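PDB 3LJS: fructokinase from Xylella fastidiosa Temecula1, which probably phosphorylates fructose at the expense of ATP, as a member of the PfkB (ribokinase-like) family of carbohydrate kinases. Local coordinates for residues K4-F10 with F127-F133; A43-A47 with F72-V77; L188-D192 with Q221-Q225; E246-F250 with L296-A301. All coordinates share one frame; numbering follows the deposited sequence.

Contact 1. Residues K4-F10 with F127-F133; sequences KKTILCF and FSDALIF
Strand 6-10 runs parallel to strand 130-136, and a beta bulge shifts the pairing by one residue between Thr6-Ala130 and Ile7-Ile132. Thr6 N donates to Asp129 O. Thr6 O takes the Leu131 N-H (2.8 Å) and a weak, longer bond from Ile132 N; past the bulge, Leu8 N donates to Ile132 O at 2.8 Å. On one face Ile7 and Ile132 lie side by side, CG1 against CD1 at 4.1 Å, beneath helix 262-275. On the other, Leu8 CG rests on Phe133 CD1 at 3.6 Å while its CD2 sits over one face of the Phe127 ring. Phe133 CZ meets Phe10 CB at 3.6 Å, but the two rings, near parallel (planes at 19°), are slid apart and barely overlap; helix 143-158 packs against both. Lys4 runs extended until its last torsion bends (chi4 58°), bringing NZ to Ala130 O and Ser128 O, each at 2.8 Å; Ala159 O takes a further bond, so carbonyls gather round the ammonium where the helix 124-129 ends. Parallel strands with helices on both faces form a three-layer alpha/beta core, as in the ribokinase-like family.

Contact 2. Residues A43-A47 with F72-V77; sequences AVAVA and FAEAGV
A Schellman motif closes helix 63-75, and this helix end packs against the flank of helix 38-49. Gly76 leaves the helix with positive phi (95°), while Gly76 N bonds back to Ala73 O and Val77 N to Phe72 O. The turn brings Val77 round to face the neighbouring helix. Its CG2 enters the shallow groove between Ala43 and Ala47, one turn apart, lying 3.8 Å from Ala47 CB and 3.7 Å from Ala43 O. CG2 reaches them because it stands opposite the carbonyl carbon of Val77, with CG1 taking the place anti to N (chi1 174°). Ala47 CB in turn comes within 3.2 Å of Ala75 O. Val44 divides its two methyls: CG1 touches Ala75 CB at 4.1 Å, and CG2 approaches the Phe72 ring obliquely, 4.2 Å from CE1. The small side chains of Ala43, Ala47 and Ala75 let the backbones come close, the CA atoms of Ala47 and Gly76 being only 5.6 Å apart. The side chains that meet are all apolar, though two carbonyl oxygens lie against methyl groups. Beneath the contact runs strand 53-60, which links the two helices in sequence: Val53 underlies Ala43 and Ala47, and Phe55 stacks on Phe72 and touches Val77. Ala43 also reaches Cys9 of strand 6-10, while Met316 packs on Val44 from a loop.

Contact 3. Residues L188-D192 with Q221-Q225; sequences LSLAD and QGRAQ
Arg223 meets the 188-192 segment at the edge of the alpha/beta fold, where two helix-to-strand connections run side by side before entering the adjacent parallel strands 193-197 and 226-230. The touching parts point nearly the same way, 23° apart. Arg223 CB touches two carbonyl oxygens, 3.5 Å from Ala191 O and 3.6 Å from Ser189 O. CG comes closer to Ser189 O and passes beside Leu190 C. Bends at chi2 (-92°) and chi3 then fold the chain along the 188-192 backbone toward Asp192. Arg223 NE donates to a water, at 2.6 Å, which also lies within bonding range of Leu190 O and Asp192 OD2. At the tip, Arg223 NH2 forms a salt bridge to Asp192 OD1 at 2.9 Å. It uses the syn lone pair of OD1, but that oxygen lies 35° out of the guanidinium plane, and the carboxylate and guanidinium planes stand nearly perpendicular, so this is a single, skewed contact and not a flat two-pronged pair. The other carboxylate oxygen, OD2, is bonded to Val163 N of strand 162-166, which ties the carboxylate to the neighbouring strand while OD1 meets the arginine. Backbone bonds join the connections as well: Arg223 N donates to Ser189 O, and Gln225 N gives a nearly straight bond to Asp192 O. Beside the first of these, a water donates to Leu188 O at 2.8 Å and accepts from Ala224 N at 2.9 Å.

Contact 4. Residues E246-F250 with L296-A301; sequences EVPTF and LRFAAA
Val247, Pro248 and Phe250 fit against the flank of helix 289-305, where the chain leaves the edge strand 244-246 of the large alpha/beta sheet and crosses the helix surface. Val247 is the first bump: its two methyls straddle Leu296 CB, at 3.5 Å from CG1 and 3.6 Å from CG2. CG2 is also pushed tightly against Leu296 CD1 at 3.3 Å, less than usual van der Waals contact. Pro248 sits in the angle beside Arg297. The arginine starts out extended and bends at chi3 (-66°), turning its guanidinium so that one face lies over Pro248 CG. Ala300 provides the low spot further along, its small CB letting the loop backbone descend until Pro248 O is 3.1 Å away; that carbonyl is buried here without a polar partner. Phe250 then drops its ring between Arg297 and Ala301. Its CZ meets the Arg297 CG methylene at 3.7 Å, and CE2 touches Ala301 CB at the same distance, while Ala300 CB lies at the ring edge, in plane. Ring and guanidinium planes are 80° apart, so they do not stack. Also at the ring's edge, near its plane, Phe250 CE2 lies 3.3 Å from Arg297 O.

How the contacts relate
Contact 1 is the buried one, pairing two central strands of the large sheet; the other three are partly buried, and contacts 3 and 4 lie further from the chain centre. Contact 2 is nested within the chain loop that contact 1 closes and touches it directly, Ile7 CD1 meeting Val46 CG1 at 3.6 Å and Cys9 SG packing on Ala43, so helix 38-49 joins the two. Contacts 3 and 4 follow in series and touch neither. Chemistry follows place: contact 1 combines strand-to-strand backbone bonds with apolar packing on both sheet faces, contacts 2 and 4 rely on apolar packing against a helix, and contact 3 combines backbone bonds, waters and a salt bridge. Contacts 2 and 3 fall on opposite sides of the chain centre.

Contact 1. Residues K4-F10 with F127-F133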
loop_
_atom_site.group_PDB
_atom_site.type_symbol
_atom_site.label_atom_id
_atom_site.label_comp_id
_atom_site.label_asym_id
_atom_site.label_seq_id
_atom_site.Cartn_x
_atom_site.Cartn_y
_atom_site.Cartn_z
ATOM N N LYS B 4 33.996 14.464 13.144
ATOM C CA LYS B 4 32.955 15.062 12.305
ATOM C C LYS B 4 33.194 14.485 10.914
ATOM O O LYS B 4 33.713 15.155 10.027
ATOM C CB LYS B 4 33.116 16.598 12.313
ATOM C CG LYS B 4 31.902 17.415 11.842
ATOM C CD LYS B 4 32.052 18.932 12.082
ATOM C CE LYS B 4 30.868 19.713 11.500
ATOM N NZ LYS B 4 29.526 19.308 12.029
ATOM N N LYS B 5 32.829 13.219 10.741
ATOM C CA LYS B 5 33.028 12.533 9.463
ATOM C C LYS B 5 31.768 11.782 9.051
ATOM O O LYS B 5 31.762 11.065 8.054
ATOM C CB LYS B 5 34.179 11.522 9.582
ATOM C CG LYS B 5 35.493 12.079 10.132
ATOM C CD LYS B 5 36.153 13.042 9.148
ATOM C CE LYS B 5 37.202 12.338 8.286
ATOM N NZ LYS B 5 37.878 13.280 7.344
ATOM N N THR B 6 30.701 11.944 9.820
ATOM C CA THR B 6 29.453 11.238 9.548
ATOM C C THR B 6 28.682 11.824 8.379
ATOM O O THR B 6 28.588 13.042 8.232
ATOM C CB THR B 6 28.544 11.227 10.798
ATOM O OG1 THR B 6 29.259 10.662 11.902
ATOM C CG2 THR B 6 27.277 10.403 10.543
ATOM N N ILE B 7 28.169 10.940 7.532
ATOM C CA ILE B 7 27.366 11.342 6.391
ATOM C C ILE B 7 25.927 11.162 6.843
ATOM O O ILE B 7 25.511 10.073 7.232
ATOM C CB ILE B 7 27.648 10.461 5.167
ATOM C CG1 ILE B 7 29.093 10.687 4.720
ATOM C CG2 ILE B 7 26.667 10.796 4.031
ATOM C CD1 ILE B 7 29.562 9.744 3.647
ATOM N N LEU B 8 25.181 12.251 6.817
ATOM C CA LEU B 8 23.800 12.242 7.244
ATOM C C LEU B 8 22.887 12.227 6.022
ATOM O O LEU B 8 22.867 13.173 5.238
ATOM C CB LEU B 8 23.586 13.473 8.130
ATOM C CG LEU B 8 22.241 14.073 8.500
ATOM C CD1 LEU B 8 21.151 13.047 8.427
ATOM C CD2 LEU B 8 22.367 14.689 9.896
ATOM N N CYS B 9 22.167 11.124 5.845
ATOM C CA CYS B 9 21.249 10.973 4.716
ATOM C C CYS B 9 19.839 11.203 5.223
ATOM O O CYS B 9 19.360 10.479 6.091
ATOM C CB CYS B 9 21.369 9.571 4.119
ATOM S SG CYS B 9 22.976 9.252 3.352
ATOM N N PHE B 10 19.168 12.205 4.670
ATOM C CA PHE B 10 17.829 12.541 5.125
ATOM C C PHE B 10 16.706 12.348 4.118
ATOM O O PHE B 10 16.865 12.615 2.932
ATOM C CB PHE B 10 17.807 13.999 5.595
ATOM C CG PHE B 10 16.433 14.495 5.939
ATOM C CD1 PHE B 10 15.868 14.209 7.177
ATOM C CD2 PHE B 10 15.680 15.201 5.004
ATOM C CE1 PHE B 10 14.567 14.620 7.478
ATOM C CE2 PHE B 10 14.380 15.614 5.296
ATOM C CZ PHE B 10 13.826 15.321 6.532
ATOM N N PHE B 127 23.842 16.712 13.638
ATOM C CA PHE B 127 24.508 17.800 12.932
ATOM C C PHE B 127 25.901 18.103 13.483
ATOM O O PHE B 127 26.789 18.510 12.738
ATOM C CB PHE B 127 23.627 19.053 12.969
ATOM C CG PHE B 127 22.362 18.922 12.163
ATOM C CD1 PHE B 127 22.379 19.119 10.783
ATOM C CD2 PHE B 127 21.165 18.552 12.773
ATOM C CE1 PHE B 127 21.221 18.948 10.016
ATOM C CE2 PHE B 127 19.998 18.376 12.013
ATOM C CZ PHE B 127 20.030 18.575 10.631
ATOM N N SER B 128 26.100 17.897 14.781
ATOM C CA SER B 128 27.412 18.147 15.374
ATOM C C SER B 128 28.469 17.249 14.745
ATOM O O SER B 128 29.545 17.715 14.374
ATOM C CB SER B 128 27.386 17.900 16.886
ATOM O OG SER B 128 26.585 18.864 17.540
ATOM N N ASP B 129 28.150 15.964 14.618
ATOM C CA ASP B 129 29.080 14.989 14.051
ATOM C C ASP B 129 29.036 14.872 12.528
ATOM O O ASP B 129 29.851 14.163 11.943
ATOM C CB ASP B 129 28.822 13.597 14.645
ATOM C CG ASP B 129 28.800 13.600 16.165
ATOM O OD1 ASP B 129 29.701 14.214 16.780
ATOM O OD2 ASP B 129 27.883 12.977 16.745
ATOM N N ALA B 130 28.102 15.564 11.884
ATOM C CA ALA B 130 27.982 15.470 10.432
ATOM C C ALA B 130 28.958 16.313 9.619
ATOM O O ALA B 130 29.186 17.489 9.901
ATOM C CB ALA B 130 26.557 15.802 10.008
ATOM N N LEU B 131 29.529 15.692 8.596
ATOM C CA LEU B 131 30.435 16.380 7.693
ATOM C C LEU B 131 29.672 16.605 6.386
ATOM O O LEU B 131 29.992 17.511 5.613
ATOM C CB LEU B 131 31.684 15.533 7.430
ATOM C CG LEU B 131 32.660 16.063 6.369
ATOM C CD1 LEU B 131 33.070 17.493 6.696
ATOM C CD2 LEU B 131 33.880 15.154 6.305
ATOM N N ILE B 132 28.655 15.775 6.158
ATOM C CA ILE B 132 27.824 15.855 4.951
ATOM C C ILE B 132 26.348 15.615 5.283
ATOM O O ILE B 132 26.025 14.786 6.134
ATOM C CB ILE B 132 28.258 14.792 3.906
ATOM C CG1 ILE B 132 29.738 14.986 3.559
ATOM C CG2 ILE B 132 27.403 14.909 2.634
ATOM C CD1 ILE B 132 30.279 13.952 2.586
ATOM N N PHE B 133 25.463 16.361 4.620
ATOM C CA PHE B 133 24.014 16.214 4.787
ATOM C C PHE B 133 23.500 15.984 3.367
ATOM O O PHE B 133 23.635 16.854 2.503
ATOM C CB PHE B 133 23.396 17.499 5.356
ATOM C CG PHE B 133 21.890 17.444 5.525
ATOM C CD1 PHE B 133 21.323 17.013 6.720
ATOM C CD2 PHE B 133 21.042 17.848 4.492
ATOM C CE1 PHE B 133 19.935 16.988 6.894
ATOM C CE2 PHE B 133 19.646 17.829 4.651
ATOM C CZ PHE B 133 19.094 17.399 5.854
#

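Contact 2. Residues A43-A47 with F72-V77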
loop_
_atom_site.group_PDB
_atom_site.type_symbol
_atom_site.label_atom_id
_atom_site.label_comp_id
_atom_site.label_asym_id
_atom_site.label_seq_id
_atom_site.Cartn_x
_atom_site.Cartn_y
_atom_site.Cartn_z
ATOM N N ALA B 43 22.692 5.801 1.981
ATOM C CA ALA B 43 23.177 5.445 3.307
ATOM C C ALA B 43 23.756 4.034 3.346
ATOM O O ALA B 43 24.841 3.809 3.900
ATOM C CB ALA B 43 22.043 5.575 4.334
ATOM N N VAL B 44 23.036 3.083 2.757
ATOM C CA VAL B 44 23.496 1.702 2.753
ATOM C C VAL B 44 24.758 1.537 1.918
ATOM O O VAL B 44 25.636 0.739 2.255
ATOM C CB VAL B 44 22.399 0.746 2.235
ATOM C CG1 VAL B 44 22.942 -0.671 2.149
ATOM C CG2 VAL B 44 21.200 0.782 3.178
ATOM N N ALA B 45 24.858 2.292 0.828
ATOM C CA ALA B 45 26.044 2.206 -0.018
ATOM C C ALA B 45 27.260 2.707 0.759
ATOM O O ALA B 45 28.340 2.125 0.674
ATOM C CB ALA B 45 25.851 3.037 -1.287
ATOM N N VAL B 46 27.082 3.791 1.510
ATOM C CA VAL B 46 28.170 4.360 2.303
ATOM C C VAL B 46 28.595 3.392 3.411
ATOM O O VAL B 46 29.784 3.197 3.650
ATOM C CB VAL B 46 27.756 5.710 2.960
ATOM C CG1 VAL B 46 28.858 6.200 3.907
ATOM C CG2 VAL B 46 27.495 6.759 1.887
ATOM N N ALA B 47 27.619 2.785 4.080
ATOM C CA ALA B 47 27.903 1.852 5.168
ATOM C C ALA B 47 28.649 0.611 4.676
ATOM O O ALA B 47 29.516 0.083 5.365
ATOM C CB ALA B 47 26.607 1.440 5.848
ATOM N N PHE B 72 18.654 -1.313 8.098
ATOM C CA PHE B 72 19.649 -0.268 8.341
ATOM C C PHE B 72 20.666 -0.743 9.379
ATOM O O PHE B 72 21.875 -0.589 9.195
ATOM C CB PHE B 72 18.983 1.021 8.845
ATOM C CG PHE B 72 18.359 1.862 7.756
ATOM C CD1 PHE B 72 19.072 2.172 6.597
ATOM C CD2 PHE B 72 17.073 2.381 7.911
ATOM C CE1 PHE B 72 18.509 2.994 5.599
ATOM C CE2 PHE B 72 16.499 3.201 6.924
ATOM C CZ PHE B 72 17.220 3.507 5.767
ATOM N N ALA B 73 20.169 -1.314 10.472
ATOM C CA ALA B 73 21.038 -1.807 11.534
ATOM C C ALA B 73 22.006 -2.871 11.015
ATOM O O ALA B 73 23.203 -2.816 11.295
ATOM C CB ALA B 73 20.195 -2.372 12.677
ATOM N N GLU B 74 21.488 -3.830 10.252
ATOM C CA GLU B 74 22.316 -4.905 9.704
ATOM C C GLU B 74 23.384 -4.389 8.743
ATOM O O GLU B 74 24.449 -4.996 8.608
ATOM C CB GLU B 74 21.445 -5.930 8.967
ATOM C CG GLU B 74 20.228 -6.390 9.754
ATOM C CD GLU B 74 19.367 -7.387 8.988
ATOM O OE1 GLU B 74 19.176 -7.206 7.762
ATOM O OE2 GLU B 74 18.871 -8.344 9.622
ATOM N N ALA B 75 23.104 -3.274 8.073
ATOM C CA ALA B 75 24.056 -2.716 7.116
ATOM C C ALA B 75 25.125 -1.856 7.771
ATOM O O ALA B 75 26.112 -1.488 7.137
ATOM C CB ALA B 75 23.321 -1.907 6.057
ATOM N N GLY B 76 24.930 -1.529 9.039
ATOM C CA GLY B 76 25.904 -0.701 9.721
ATOM C C GLY B 76 25.544 0.774 9.698
ATOM O O GLY B 76 26.366 1.623 10.038
ATOM N N VAL B 77 24.320 1.088 9.283
ATOM C CA VAL B 77 23.857 2.475 9.253
ATOM C C VAL B 77 23.394 2.835 10.664
ATOM O O VAL B 77 22.621 2.093 11.268
ATOM C CB VAL B 77 22.659 2.655 8.277
ATOM C CG1 VAL B 77 22.090 4.079 8.384
ATOM C CG2 VAL B 77 23.107 2.372 6.846
#

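Contact 3. Residues L188-D192 with Q221-Q225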
loop_
_atom_site.group_PDB
_atom_site.type_symbol
_atom_site.label_atom_id
_atom_site.label_comp_id
_atom_site.label_asym_id
_atom_site.label_seq_id
_atom_site.Cartn_x
_atom_site.Cartn_y
_atom_site.Cartn_z
ATOM N N LEU B 188 18.090 23.631 -4.626
ATOM C CA LEU B 188 19.307 23.800 -5.412
ATOM C C LEU B 188 20.162 24.972 -4.943
ATOM O O LEU B 188 21.390 24.912 -5.008
ATOM C CB LEU B 188 18.951 23.987 -6.891
ATOM C CG LEU B 188 18.453 22.724 -7.601
ATOM C CD1 LEU B 188 17.835 23.083 -8.956
ATOM C CD2 LEU B 188 19.625 21.765 -7.778
ATOM N N SER B 189 19.520 26.036 -4.471
ATOM C CA SER B 189 20.254 27.210 -4.007
ATOM C C SER B 189 20.912 26.986 -2.646
ATOM O O SER B 189 21.804 27.733 -2.254
ATOM C CB SER B 189 19.319 28.417 -3.902
ATOM O OG SER B 189 18.425 28.257 -2.812
ATOM N N LEU B 190 20.471 25.957 -1.932
ATOM C CA LEU B 190 21.001 25.666 -0.602
ATOM C C LEU B 190 22.067 24.576 -0.560
ATOM O O LEU B 190 22.616 24.285 0.504
ATOM C CB LEU B 190 19.857 25.262 0.330
ATOM C CG LEU B 190 18.818 26.338 0.653
ATOM C CD1 LEU B 190 17.634 25.705 1.381
ATOM C CD2 LEU B 190 19.464 27.434 1.507
ATOM N N ALA B 191 22.368 23.984 -1.708
ATOM C CA ALA B 191 23.337 22.895 -1.757
ATOM C C ALA B 191 24.725 23.265 -2.266
ATOM O O ALA B 191 24.867 24.092 -3.153
ATOM C CB ALA B 191 22.771 21.745 -2.600
ATOM N N ASP B 192 25.741 22.634 -1.682
ATOM C CA ASP B 192 27.134 22.839 -2.077
ATOM C C ASP B 192 27.427 21.927 -3.268
ATOM O O ASP B 192 28.166 22.292 -4.182
ATOM C CB ASP B 192 28.072 22.449 -0.933
ATOM C CG ASP B 192 27.867 23.297 0.302
ATOM O OD1 ASP B 192 28.317 24.461 0.304
ATOM O OD2 ASP B 192 27.249 22.801 1.265
ATOM N N GLN B 221 24.752 31.133 -8.467
ATOM C CA GLN B 221 24.231 32.285 -7.727
ATOM C C GLN B 221 23.965 31.887 -6.280
ATOM O O GLN B 221 23.834 32.745 -5.404
ATOM C CB GLN B 221 22.925 32.789 -8.350
ATOM C CG GLN B 221 23.068 33.292 -9.772
ATOM C CD GLN B 221 24.074 34.420 -9.878
ATOM O OE1 GLN B 221 23.875 35.503 -9.323
ATOM N NE2 GLN B 221 25.169 34.168 -10.584
ATOM N N GLY B 222 23.872 30.583 -6.039
ATOM C CA GLY B 222 23.626 30.096 -4.694
ATOM C C GLY B 222 24.875 29.555 -4.019
ATOM O O GLY B 222 25.962 30.122 -4.150
ATOM N N ARG B 223 24.715 28.444 -3.307
ATOM C CA ARG B 223 25.812 27.803 -2.586
ATOM C C ARG B 223 26.621 26.801 -3.428
ATOM O O ARG B 223 27.760 26.488 -3.094
ATOM C CB ARG B 223 25.264 27.044 -1.368
ATOM C CG ARG B 223 24.482 27.867 -0.347
ATOM C CD ARG B 223 25.401 28.383 0.750
ATOM N NE ARG B 223 26.295 27.333 1.230
ATOM C CZ ARG B 223 27.429 27.563 1.883
ATOM N NH1 ARG B 223 27.807 28.809 2.142
ATOM N NH2 ARG B 223 28.207 26.552 2.243
ATOM N N ALA B 224 26.028 26.298 -4.509
ATOM C CA ALA B 224 26.662 25.288 -5.357
ATOM C C ALA B 224 28.108 25.535 -5.789
ATOM O O ALA B 224 28.440 26.584 -6.330
ATOM C CB ALA B 224 25.798 25.041 -6.595
ATOM N N GLN B 225 28.958 24.537 -5.569
ATOM C CA GLN B 225 30.366 24.627 -5.952
ATOM C C GLN B 225 30.710 23.499 -6.922
ATOM O O GLN B 225 31.687 23.579 -7.665
ATOM C CB GLN B 225 31.263 24.534 -4.711
ATOM C CG GLN B 225 31.174 25.728 -3.760
ATOM C CD GLN B 225 31.711 27.020 -4.367
ATOM O OE1 GLN B 225 32.542 26.999 -5.279
ATOM N NE2 GLN B 225 31.250 28.152 -3.848
HETATM O O HOH W 1 23.297 26.879 -5.422
HETATM O O HOH W 2 25.251 24.956 1.481
HETATM O O HOH W 3 27.951 23.639 3.477
#

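Contact 4. Residues E246-F250 with L296-A301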
loop_
_atom_site.group_PDB
_atom_site.type_symbol
_atom_site.label_atom_id
_atom_site.label_comp_id
_atom_site.label_asym_id
_atom_site.label_seq_id
_atom_site.Cartn_x
_atom_site.Cartn_y
_atom_site.Cartn_z
ATOM N N GLU B 246 34.775 15.429 -17.654
ATOM C CA GLU B 246 34.077 14.151 -17.693
ATOM C C GLU B 246 34.496 13.232 -16.544
ATOM O O GLU B 246 35.579 13.373 -15.965
ATOM C CB GLU B 246 34.374 13.424 -19.004
ATOM C CG GLU B 246 34.230 14.262 -20.256
ATOM C CD GLU B 246 32.863 14.885 -20.380
ATOM O OE1 GLU B 246 31.865 14.172 -20.143
ATOM O OE2 GLU B 246 32.789 16.084 -20.724
ATOM N N VAL B 247 33.629 12.280 -16.227
ATOM C CA VAL B 247 33.909 11.317 -15.171
ATOM C C VAL B 247 34.205 9.983 -15.836
ATOM O O VAL B 247 33.506 9.579 -16.771
ATOM C CB VAL B 247 32.696 11.141 -14.223
ATOM C CG1 VAL B 247 32.948 9.983 -13.261
ATOM C CG2 VAL B 247 32.453 12.424 -13.441
ATOM N N PRO B 248 35.261 9.288 -15.382
ATOM C CA PRO B 248 35.618 7.986 -15.963
ATOM C C PRO B 248 34.485 6.997 -15.687
ATOM O O PRO B 248 33.927 6.992 -14.591
ATOM C CB PRO B 248 36.898 7.609 -15.215
ATOM C CG PRO B 248 37.483 8.945 -14.838
ATOM C CD PRO B 248 36.265 9.717 -14.394
ATOM N N THR B 249 34.143 6.166 -16.668
ATOM C CA THR B 249 33.065 5.195 -16.482
ATOM C C THR B 249 33.584 3.756 -16.487
ATOM O O THR B 249 34.755 3.508 -16.783
ATOM C CB THR B 249 31.988 5.334 -17.580
ATOM O OG1 THR B 249 32.161 6.577 -18.272
ATOM C CG2 THR B 249 30.600 5.307 -16.963
ATOM N N PHE B 250 32.703 2.813 -16.160
ATOM C CA PHE B 250 33.066 1.400 -16.128
ATOM C C PHE B 250 32.038 0.522 -16.837
ATOM O O PHE B 250 30.840 0.811 -16.825
ATOM C CB PHE B 250 33.235 0.939 -14.680
ATOM C CG PHE B 250 34.437 1.524 -13.998
ATOM C CD1 PHE B 250 35.694 0.950 -14.164
ATOM C CD2 PHE B 250 34.320 2.672 -13.221
ATOM C CE1 PHE B 250 36.819 1.511 -13.565
ATOM C CE2 PHE B 250 35.438 3.245 -12.615
ATOM C CZ PHE B 250 36.690 2.665 -12.787
ATOM N N LEU B 296 35.674 10.994 -8.614
ATOM C CA LEU B 296 34.495 10.574 -9.352
ATOM C C LEU B 296 34.714 9.221 -10.026
ATOM O O LEU B 296 33.752 8.507 -10.307
ATOM C CB LEU B 296 34.083 11.651 -10.358
ATOM C CG LEU B 296 33.736 12.971 -9.651
ATOM C CD1 LEU B 296 33.320 14.013 -10.677
ATOM C CD2 LEU B 296 32.613 12.742 -8.627
ATOM N N ARG B 297 35.970 8.860 -10.291
ATOM C CA ARG B 297 36.236 7.551 -10.886
ATOM C C ARG B 297 35.823 6.490 -9.861
ATOM O O ARG B 297 35.253 5.454 -10.210
ATOM C CB ARG B 297 37.720 7.369 -11.217
ATOM C CG ARG B 297 38.070 5.917 -11.562
ATOM C CD ARG B 297 39.560 5.702 -11.820
ATOM N NE ARG B 297 40.008 6.406 -13.019
ATOM C CZ ARG B 297 40.768 7.496 -13.011
ATOM N NH1 ARG B 297 41.183 8.021 -11.863
ATOM N NH2 ARG B 297 41.107 8.069 -14.158
ATOM N N PHE B 298 36.131 6.755 -8.594
ATOM C CA PHE B 298 35.774 5.842 -7.510
ATOM C C PHE B 298 34.252 5.709 -7.459
ATOM O O PHE B 298 33.711 4.604 -7.391
ATOM C CB PHE B 298 36.273 6.396 -6.170
ATOM C CG PHE B 298 35.962 5.517 -4.995
ATOM C CD1 PHE B 298 36.869 4.544 -4.579
ATOM C CD2 PHE B 298 34.752 5.646 -4.310
ATOM C CE1 PHE B 298 36.577 3.709 -3.496
ATOM C CE2 PHE B 298 34.448 4.818 -3.225
ATOM C CZ PHE B 298 35.359 3.846 -2.815
ATOM N N ALA B 299 33.567 6.849 -7.471
ATOM C CA ALA B 299 32.105 6.863 -7.421
ATOM C C ALA B 299 31.506 6.047 -8.569
ATOM O O ALA B 299 30.543 5.294 -8.375
ATOM C CB ALA B 299 31.600 8.302 -7.477
ATOM N N ALA B 300 32.078 6.192 -9.762
ATOM C CA ALA B 300 31.595 5.458 -10.930
ATOM C C ALA B 300 31.799 3.957 -10.729
ATOM O O ALA B 300 30.961 3.145 -11.134
ATOM C CB ALA B 300 32.327 5.925 -12.182
ATOM N N ALA B 301 32.912 3.588 -10.100
ATOM C CA ALA B 301 33.200 2.176 -9.855
ATOM C C ALA B 301 32.163 1.579 -8.911
ATOM O O ALA B 301 31.726 0.449 -9.102
ATOM C CB ALA B 301 34.601 2.016 -9.272
#